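Alpha/beta hydrolase (Xanthomonas campestris pv. campestris, PDB 2QJW) is a putative hydrolase of the alpha/beta superfamily that probably cleaves its still unidentified substrate with a serine nucleophile. Local coordinates at residues Ile122-Ala135 with Ala147-Gly159. Numbering follows the deposited sequence.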
loop_
_atom_site.group_PDB
_atom_site.type_symbol
_atom_site.label_atom_id
_atom_site.label_comp_id
_atom_site.label_asym_id
_atom_site.label_seq_id
_atom_site.Cartn_x
_atom_site.Cartn_y
_atom_site.Cartn_z
ATOM N N ILE A 122 -5.436 2.329 11.120
ATOM C CA ILE A 122 -5.939 3.101 9.971
ATOM C C ILE A 122 -5.212 2.625 8.737
ATOM O O ILE A 122 -3.974 2.524 8.761
ATOM C CB ILE A 122 -5.725 4.604 10.145
ATOM C CG1 ILE A 122 -6.435 5.092 11.440
ATOM C CG2 ILE A 122 -6.172 5.382 8.915
ATOM C CD1 ILE A 122 -6.028 6.511 11.860
ATOM N N SER A 123 -5.977 2.313 7.692
ATOM C CA SER A 123 -5.441 1.949 6.389
ATOM C C SER A 123 -6.085 2.866 5.365
ATOM O O SER A 123 -7.292 2.997 5.361
ATOM C CB SER A 123 -5.685 0.498 6.090
ATOM O OG SER A 123 -5.224 0.129 4.826
ATOM N N ILE A 124 -5.260 3.469 4.507
ATOM C CA ILE A 124 -5.684 4.483 3.560
ATOM C C ILE A 124 -5.279 4.032 2.177
ATOM O O ILE A 124 -4.165 3.532 1.979
ATOM C CB ILE A 124 -5.026 5.871 3.877
ATOM C CG1 ILE A 124 -5.286 6.312 5.325
ATOM C CG2 ILE A 124 -5.463 6.938 2.860
ATOM C CD1 ILE A 124 -4.322 7.409 5.752
ATOM N N VAL A 125 -6.171 4.242 1.225
ATOM C CA VAL A 125 -5.866 4.118 -0.221
ATOM C C VAL A 125 -6.066 5.501 -0.822
ATOM O O VAL A 125 -7.159 6.015 -0.755
ATOM C CB VAL A 125 -6.673 3.062 -0.986
ATOM C CG1 VAL A 125 -6.271 3.005 -2.463
ATOM C CG2 VAL A 125 -6.451 1.720 -0.304
ATOM N N HIS A 126 -4.983 6.093 -1.376
ATOM C CA HIS A 126 -5.118 7.385 -2.050
ATOM C C HIS A 126 -4.512 7.354 -3.415
ATOM O O HIS A 126 -3.701 6.517 -3.774
ATOM C CB HIS A 126 -4.458 8.456 -1.216
ATOM C CG HIS A 126 -4.915 9.819 -1.546
ATOM N ND1 HIS A 126 -6.202 10.214 -1.314
ATOM C CD2 HIS A 126 -4.261 10.878 -2.077
ATOM C CE1 HIS A 126 -6.331 11.471 -1.732
ATOM N NE2 HIS A 126 -5.170 11.876 -2.210
ATOM N N ALA A 127 -5.016 8.276 -4.237
ATOM C CA ALA A 127 -4.597 8.430 -5.654
ATOM C C ALA A 127 -3.453 9.418 -5.792
ATOM O O ALA A 127 -3.595 10.573 -5.366
ATOM C CB ALA A 127 -5.801 8.903 -6.446
ATOM N N TRP A 128 -2.361 9.009 -6.436
ATOM C CA TRP A 128 -1.283 9.916 -6.715
ATOM C C TRP A 128 -1.798 11.172 -7.433
ATOM O O TRP A 128 -1.224 12.257 -7.161
ATOM C CB TRP A 128 -0.257 9.259 -7.648
ATOM C CG TRP A 128 0.752 8.386 -7.013
ATOM C CD1 TRP A 128 0.996 7.099 -7.310
ATOM C CD2 TRP A 128 1.693 8.745 -5.998
ATOM N NE1 TRP A 128 2.010 6.607 -6.531
ATOM C CE2 TRP A 128 2.482 7.605 -5.737
ATOM C CE3 TRP A 128 1.992 9.941 -5.310
ATOM C CZ2 TRP A 128 3.478 7.610 -4.835
ATOM C CZ3 TRP A 128 3.031 9.926 -4.403
ATOM C CH2 TRP A 128 3.753 8.773 -4.175
ATOM N N HIS A 129 -2.742 11.019 -8.345
ATOM C CA HIS A 129 -3.204 12.109 -9.215
ATOM C C HIS A 129 -4.527 12.687 -8.803
ATOM O O HIS A 129 -5.212 13.288 -9.632
ATOM C CB HIS A 129 -3.289 11.633 -10.637
ATOM C CG HIS A 129 -2.066 10.936 -11.072
ATOM N ND1 HIS A 129 -0.857 11.583 -11.142
ATOM C CD2 HIS A 129 -1.843 9.649 -11.435
ATOM C CE1 HIS A 129 0.067 10.720 -11.539
ATOM N NE2 HIS A 129 -0.514 9.551 -11.748
ATOM N N ASP A 130 -4.872 12.592 -7.528
ATOM C CA ASP A 130 -6.105 13.135 -7.058
ATOM C C ASP A 130 -6.070 14.653 -7.334
ATOM O O ASP A 130 -5.148 15.344 -6.901
ATOM C CB ASP A 130 -6.253 12.878 -5.569
ATOM C CG ASP A 130 -7.625 13.097 -5.062
ATOM O OD1 ASP A 130 -8.259 14.133 -5.371
ATOM O OD2 ASP A 130 -8.145 12.195 -4.359
ATOM N N GLU A 131 -7.046 15.132 -8.099
ATOM C CA GLU A 131 -7.151 16.566 -8.427
ATOM C C GLU A 131 -7.751 17.401 -7.301
ATOM O O GLU A 131 -7.541 18.645 -7.266
ATOM C CB GLU A 131 -7.966 16.759 -9.729
ATOM C CG GLU A 131 -9.459 16.387 -9.597
ATOM C CD GLU A 131 -10.308 16.492 -10.844
ATOM O OE1 GLU A 131 -9.784 16.349 -11.936
ATOM O OE2 GLU A 131 -11.537 16.689 -10.694
ATOM N N LEU A 132 -8.506 16.765 -6.398
ATOM C CA LEU A 132 -9.229 17.456 -5.313
ATOM C C LEU A 132 -8.541 17.472 -3.945
ATOM O O LEU A 132 -8.667 18.432 -3.171
ATOM C CB LEU A 132 -10.608 16.808 -5.137
ATOM C CG LEU A 132 -11.555 16.907 -6.321
ATOM C CD1 LEU A 132 -12.878 16.121 -6.032
ATOM C CD2 LEU A 132 -11.891 18.360 -6.729
ATOM N N ILE A 133 -7.833 16.386 -3.648
ATOM C CA ILE A 133 -7.159 16.211 -2.396
ATOM C C ILE A 133 -5.727 15.904 -2.771
ATOM O O ILE A 133 -5.402 14.776 -3.053
ATOM C CB ILE A 133 -7.769 15.015 -1.596
ATOM C CG1 ILE A 133 -9.285 15.154 -1.491
ATOM C CG2 ILE A 133 -7.055 14.917 -0.224
ATOM C CD1 ILE A 133 -10.025 13.822 -1.169
ATOM N N PRO A 134 -4.860 16.917 -2.737
ATOM C CA PRO A 134 -3.447 16.659 -3.106
ATOM C C PRO A 134 -2.859 15.495 -2.335
ATOM O O PRO A 134 -2.981 15.432 -1.090
ATOM C CB PRO A 134 -2.766 17.991 -2.750
ATOM C CG PRO A 134 -3.833 19.031 -2.922
ATOM C CD PRO A 134 -5.076 18.339 -2.391
ATOM N N ALA A 135 -2.153 14.626 -3.037
ATOM C CA ALA A 135 -1.550 13.459 -2.378
ATOM C C ALA A 135 -0.687 13.882 -1.193
ATOM O O ALA A 135 -0.637 13.210 -0.154
ATOM C CB ALA A 135 -0.707 12.660 -3.362
ATOM N N ALA A 147 -0.061 5.952 9.742
ATOM C CA ALA A 147 -1.144 5.141 9.212
ATOM C C ALA A 147 -0.659 4.426 7.990
ATOM O O ALA A 147 0.217 4.926 7.274
ATOM C CB ALA A 147 -2.323 6.002 8.785
ATOM N N ARG A 148 -1.105 3.193 7.768
ATOM C CA ARG A 148 -0.755 2.467 6.553
ATOM C C ARG A 148 -1.335 3.281 5.396
ATOM O O ARG A 148 -2.489 3.674 5.427
ATOM C CB ARG A 148 -1.215 1.017 6.522
ATOM C CG ARG A 148 -0.693 0.212 5.335
ATOM C CD ARG A 148 -0.995 -1.242 5.443
ATOM N NE ARG A 148 -0.323 -1.778 6.616
ATOM C CZ ARG A 148 -0.293 -3.059 6.964
ATOM N NH1 ARG A 148 -0.876 -3.990 6.229
ATOM N NH2 ARG A 148 0.277 -3.393 8.117
ATOM N N LEU A 149 -0.508 3.453 4.370
ATOM C CA LEU A 149 -0.879 4.265 3.195
ATOM C C LEU A 149 -0.463 3.575 1.935
ATOM O O LEU A 149 0.695 3.270 1.751
ATOM C CB LEU A 149 -0.245 5.636 3.247
ATOM C CG LEU A 149 -0.523 6.594 2.074
ATOM C CD1 LEU A 149 -1.979 6.841 1.830
ATOM C CD2 LEU A 149 0.189 7.938 2.380
ATOM N N LEU A 150 -1.441 3.371 1.061
ATOM C CA LEU A 150 -1.243 2.836 -0.312
ATOM C C LEU A 150 -1.589 3.899 -1.322
ATOM O O LEU A 150 -2.692 4.427 -1.279
ATOM C CB LEU A 150 -2.119 1.608 -0.590
ATOM C CG LEU A 150 -2.014 0.979 -1.959
ATOM C CD1 LEU A 150 -0.647 0.321 -2.054
ATOM C CD2 LEU A 150 -3.119 -0.056 -2.184
ATOM N N LEU A 151 -0.585 4.255 -2.105
ATOM C CA LEU A 151 -0.703 5.247 -3.182
ATOM C C LEU A 151 -0.696 4.483 -4.480
ATOM O O LEU A 151 0.233 3.741 -4.781
ATOM C CB LEU A 151 0.441 6.288 -3.078
ATOM C CG LEU A 151 0.350 7.198 -1.855
ATOM C CD1 LEU A 151 1.707 7.534 -1.326
ATOM C CD2 LEU A 151 -0.482 8.428 -2.226
ATOM N N VAL A 152 -1.693 4.807 -5.285
ATOM C CA VAL A 152 -1.888 4.166 -6.590
ATOM C C VAL A 152 -1.959 5.179 -7.730
ATOM O O VAL A 152 -2.280 6.354 -7.525
ATOM C CB VAL A 152 -3.163 3.286 -6.630
ATOM C CG1 VAL A 152 -3.107 2.162 -5.588
ATOM C CG2 VAL A 152 -4.422 4.101 -6.375
ATOM N N ASP A 153 -1.596 4.698 -8.902
ATOM C CA ASP A 153 -1.598 5.525 -10.127
ATOM C C ASP A 153 -2.981 5.710 -10.657
ATOM O O ASP A 153 -3.435 4.920 -11.492
ATOM C CB ASP A 153 -0.690 4.868 -11.148
ATOM C CG ASP A 153 -0.597 5.666 -12.455
ATOM O OD1 ASP A 153 -1.011 6.838 -12.409
ATOM O OD2 ASP A 153 -0.031 5.106 -13.419
ATOM N N ASP A 154 -3.688 6.698 -10.108
ATOM C CA ASP A 154 -5.100 6.888 -10.453
ATOM C C ASP A 154 -5.440 8.321 -10.027
ATOM O O ASP A 154 -4.647 9.019 -9.393
ATOM C CB ASP A 154 -6.021 5.855 -9.751
ATOM C CG ASP A 154 -7.251 5.495 -10.541
ATOM O OD1 ASP A 154 -7.760 6.269 -11.371
ATOM O OD2 ASP A 154 -7.761 4.364 -10.388
ATOM N N GLY A 155 -6.664 8.738 -10.338
ATOM C CA GLY A 155 -7.245 9.955 -9.819
ATOM C C GLY A 155 -8.212 9.704 -8.681
ATOM O O GLY A 155 -8.370 8.562 -8.209
ATOM N N HIS A 156 -8.919 10.742 -8.284
ATOM C CA HIS A 156 -9.783 10.694 -7.130
ATOM C C HIS A 156 -10.818 9.592 -7.106
ATOM O O HIS A 156 -11.210 9.127 -6.048
ATOM C CB HIS A 156 -10.487 12.060 -7.004
ATOM C CG HIS A 156 -11.339 12.179 -5.812
ATOM N ND1 HIS A 156 -10.828 12.287 -4.541
ATOM C CD2 HIS A 156 -12.694 12.237 -5.690
ATOM C CE1 HIS A 156 -11.849 12.356 -3.688
ATOM N NE2 HIS A 156 -12.981 12.340 -4.359
ATOM N N ARG A 157 -11.345 9.223 -8.282
ATOM C CA ARG A 157 -12.387 8.205 -8.304
ATOM C C ARG A 157 -11.872 6.786 -8.042
ATOM O O ARG A 157 -12.681 5.876 -7.739
ATOM C CB ARG A 157 -13.121 8.231 -9.637
ATOM C CG ARG A 157 -13.725 9.588 -10.009
ATOM C CD ARG A 157 -14.531 9.433 -11.329
ATOM N NE ARG A 157 -13.724 8.946 -12.448
ATOM C CZ ARG A 157 -13.057 9.726 -13.286
ATOM N NH1 ARG A 157 -13.064 11.038 -13.148
ATOM N NH2 ARG A 157 -12.359 9.181 -14.264
ATOM N N LEU A 158 -10.571 6.571 -8.134
ATOM C CA LEU A 158 -9.935 5.271 -7.979
ATOM C C LEU A 158 -10.603 4.248 -8.901
ATOM O O LEU A 158 -10.707 3.050 -8.566
ATOM C CB LEU A 158 -9.964 4.727 -6.522
ATOM C CG LEU A 158 -9.136 5.530 -5.530
ATOM C CD1 LEU A 158 -9.446 5.091 -4.075
ATOM C CD2 LEU A 158 -7.695 5.439 -5.882
ATOM N N GLY A 159 -11.065 4.704 -10.063
ATOM C CA GLY A 159 -11.856 3.836 -10.961
ATOM C C GLY A 159 -11.139 2.639 -11.531
ATOM O O GLY A 159 -11.772 1.625 -11.921
HETATM O O HOH W 1 -8.731 13.165 -9.711
#
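His156 gives its ND1 proton to Asp130 OD2 at 2.7 Å, in a bond of 163° that lies in the imidazole plane and meets the carboxylate on its syn side, with ring and carboxylate planes 67° apart. With chi1 at -166°, Asp130 turns its CG away from its own backbone N and brings the carboxylate alongside the imidazole. Its other oxygen, OD1, is gripped by Leu132 N, nearly along the C-O axis, and by Ile133 N from above the carboxylate plane; the first bond closes an Asx turn, and the two together fix the carboxylate's rotation. Apolar branches frame the imidazole: Leu132 CD1 lies over one face, offset toward the rim, and Ile133 CD1 reaches the edge, 3.4 Å from His156 CE1. His156 also touches Ser82 on the GxSxG turn, so the three residues are consistent with the Ser-His-Asp triad of alpha/beta hydrolases, acid and base carried on loops after neighbouring strands. One water accepts from both Glu131 N and His156 N, tying these loops together. The loops leave the ends of strands 122-127 and 148-152, which run parallel within a beta-alpha-beta unit, joined by bonds such as His126 N to Leu150 O. In the second shell, His126 NE2 donates to Ile133 O at 3.0 Å, in its ring plane, tying the strand to the loop after Asp130. Ala127, with only a methyl, fits where the carbonyls of Asp154 and Gly155 close in, its CB 3.1 Å from Gly155 O. Farther out, Leu151 CB packs over the five-membered ring of Trp128, 3.9 Å from its centroid, while Trp128 NE1 donates to Ala147 O of the second subunit, a strand of which pairs antiparallel with Leu149-Leu151.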